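Local atomic coordinates of CRISPR-associated endoribonuclease Cas2 (PDB entry 5G4D), a protein that takes part in CRISPR adaptive immunity as a homodimer that probably joins a Cas1 homodimer, and is predicted to be a magnesium-dependent endoribonuclease acting on single-stranded RNA. Residues A[8-13]-A[32-37]. Sequence-based numbering, arbitrary orientation.
Sequences IVYDVA and QNSVFE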
loop_
_atom_site.group_PDB
_atom_site.type_symbol
_atom_site.label_atom_id
_atom_site.label_comp_id
_atom_site.label_asym_id
_atom_site.label_seq_id
_atom_site.Cartn_x
_atom_site.Cartn_y
_atom_site.Cartn_z
ATOM N N ILE A 8 -1.709 -2.049 5.397
ATOM C CA ILE A 8 -0.989 -0.964 6.053
ATOM C C ILE A 8 0.225 -0.597 5.214
ATOM O O ILE A 8 1.040 -1.464 4.874
ATOM C CB ILE A 8 -0.556 -1.339 7.480
ATOM C CG1 ILE A 8 -1.785 -1.665 8.326
ATOM C CG2 ILE A 8 0.246 -0.188 8.098
ATOM C CD1 ILE A 8 -1.462 -1.802 9.810
ATOM N N VAL A 9 0.345 0.684 4.885
ATOM C CA VAL A 9 1.521 1.212 4.193
ATOM C C VAL A 9 2.116 2.297 5.075
ATOM O O VAL A 9 1.383 3.017 5.759
ATOM C CB VAL A 9 1.169 1.768 2.795
ATOM C CG1 VAL A 9 0.618 0.669 1.917
ATOM C CG2 VAL A 9 0.163 2.910 2.915
ATOM N N TYR A 10 3.441 2.411 5.087
ATOM C CA TYR A 10 4.039 3.395 5.985
ATOM C C TYR A 10 5.258 4.042 5.349
ATOM O O TYR A 10 5.979 3.437 4.553
ATOM C CB TYR A 10 4.415 2.801 7.351
ATOM C CG TYR A 10 5.325 1.595 7.315
ATOM C CD1 TYR A 10 4.805 0.313 7.250
ATOM C CD2 TYR A 10 6.710 1.742 7.378
ATOM C CE1 TYR A 10 5.618 -0.792 7.220
ATOM C CE2 TYR A 10 7.543 0.635 7.361
ATOM C CZ TYR A 10 6.990 -0.629 7.290
ATOM O OH TYR A 10 7.795 -1.745 7.278
ATOM N N ASP A 11 5.442 5.301 5.712
ATOM C CA ASP A 11 6.525 6.160 5.244
ATOM C C ASP A 11 7.135 6.714 6.527
ATOM O O ASP A 11 6.587 7.658 7.101
ATOM C CB ASP A 11 5.953 7.251 4.345
ATOM C CG ASP A 11 6.996 7.945 3.525
ATOM O OD1 ASP A 11 8.158 8.014 3.980
ATOM O OD2 ASP A 11 6.637 8.420 2.422
ATOM N N VAL A 12 8.220 6.103 7.009
ATOM C CA VAL A 12 8.763 6.389 8.339
ATOM C C VAL A 12 10.237 6.731 8.185
ATOM O O VAL A 12 10.929 6.138 7.354
ATOM C CB VAL A 12 8.586 5.192 9.296
ATOM C CG1 VAL A 12 9.272 5.450 10.645
ATOM C CG2 VAL A 12 7.086 4.893 9.521
ATOM N N ALA A 13 10.717 7.668 9.001
ATOM C CA ALA A 13 12.108 8.095 8.902
ATOM C C ALA A 13 13.056 6.929 9.171
ATOM O O ALA A 13 12.725 5.960 9.859
ATOM C CB ALA A 13 12.379 9.240 9.876
ATOM N N GLN A 32 5.541 -6.457 0.765
ATOM C CA GLN A 32 6.768 -5.972 0.139
ATOM C C GLN A 32 7.268 -4.849 1.033
ATOM O O GLN A 32 6.755 -4.652 2.140
ATOM C CB GLN A 32 6.536 -5.513 -1.300
ATOM C CG GLN A 32 5.358 -4.573 -1.457
ATOM C CD GLN A 32 5.271 -3.960 -2.847
ATOM O OE1 GLN A 32 5.284 -2.735 -2.993
ATOM N NE2 GLN A 32 5.183 -4.806 -3.874
ATOM N N ASN A 33 8.274 -4.117 0.567
ATOM C CA ASN A 33 8.822 -3.045 1.382
ATOM C C ASN A 33 7.722 -2.088 1.821
ATOM O O ASN A 33 7.001 -1.525 0.986
ATOM C CB ASN A 33 9.907 -2.289 0.621
ATOM C CG ASN A 33 10.539 -1.215 1.461
ATOM O OD1 ASN A 33 10.248 -0.028 1.297
ATOM N ND2 ASN A 33 11.379 -1.627 2.407
ATOM N N SER A 34 7.574 -1.964 3.139
ATOM C CA SER A 34 6.695 -0.994 3.796
ATOM C C SER A 34 5.214 -1.259 3.528
ATOM O O SER A 34 4.388 -0.350 3.629
ATOM C CB SER A 34 7.058 0.440 3.404
ATOM O OG SER A 34 8.450 0.641 3.543
ATOM N N VAL A 35 4.850 -2.501 3.219
ATOM C CA VAL A 35 3.447 -2.874 3.036
ATOM C C VAL A 35 3.163 -4.155 3.804
ATOM O O VAL A 35 3.882 -5.146 3.641
ATOM C CB VAL A 35 3.096 -3.079 1.554
ATOM C CG1 VAL A 35 1.592 -3.403 1.409
ATOM C CG2 VAL A 35 3.507 -1.856 0.726
ATOM N N PHE A 36 2.086 -4.149 4.590
ATOM C CA PHE A 36 1.613 -5.318 5.329
ATOM C C PHE A 36 0.114 -5.483 5.116
ATOM O O PHE A 36 -0.602 -4.518 4.823
ATOM C CB PHE A 36 1.906 -5.212 6.847
ATOM C CG PHE A 36 3.366 -5.367 7.205
ATOM C CD1 PHE A 36 4.248 -4.317 7.039
ATOM C CD2 PHE A 36 3.845 -6.568 7.719
ATOM C CE1 PHE A 36 5.607 -4.455 7.357
ATOM C CE2 PHE A 36 5.200 -6.724 8.054
ATOM C CZ PHE A 36 6.078 -5.665 7.879
ATOM N N GLU A 37 -0.378 -6.716 5.273
ATOM C CA GLU A 37 -1.823 -6.925 5.214
ATOM C C GLU A 37 -2.219 -8.150 6.036
ATOM O O GLU A 37 -1.393 -9.017 6.330
ATOM C CB GLU A 37 -2.326 -7.069 3.765
ATOM C CG GLU A 37 -1.868 -8.322 3.033
ATOM C CD GLU A 37 -2.502 -8.457 1.654
ATOM O OE1 GLU A 37 -3.658 -8.940 1.582
ATOM O OE2 GLU A 37 -1.850 -8.087 0.656
#
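Ile8 and Phe36 form a hydrogen-bonded antiparallel pair at the centre of the ferredoxin-like sheet of Cas2, illustrating how antiparallel pairing of two inner strands ends at a turn. Ile8 N reaches Phe36 O at 2.8 Å, and Phe36 N returns to Ile8 O at 2.9 Å. Val9 faces Val35 as the next, non-hydrogen-bonded pair. Towards the turn the pairing weakens: Tyr10 N still reaches Ser34 O, but the bond lengthens to 3.3 Å and bends to 146° at the hydrogen. Here residues 32-35 make a type II beta turn, closed by Val35 N on Gln32 O, between strands 29-32 and 35-40.

The two faces of the sheet carry different neighbours. On one, Val9 and Val35 lie side by side, CG1 of Val9 4.0 Å from CG2 of Val35, and pack against the second subunit. On the other, Tyr10 and Phe36 meet and pack against helix 17-25. With CG between its own N and carbonyl carbon, a chi1 of 55° puts the Tyr10 ring across Ser34, whose CA lies over one ring face, offset toward the rim and 3.8 Å from the centroid, in a CH-pi contact. Asp11, the predicted catalytic magnesium ligand, follows directly, its OD2 accepting a hydrogen bond from Asn33 N of the second subunit. Tyr10 OH lies at the edge of the Phe36 ring, 3.5 Å from Phe36 CE1.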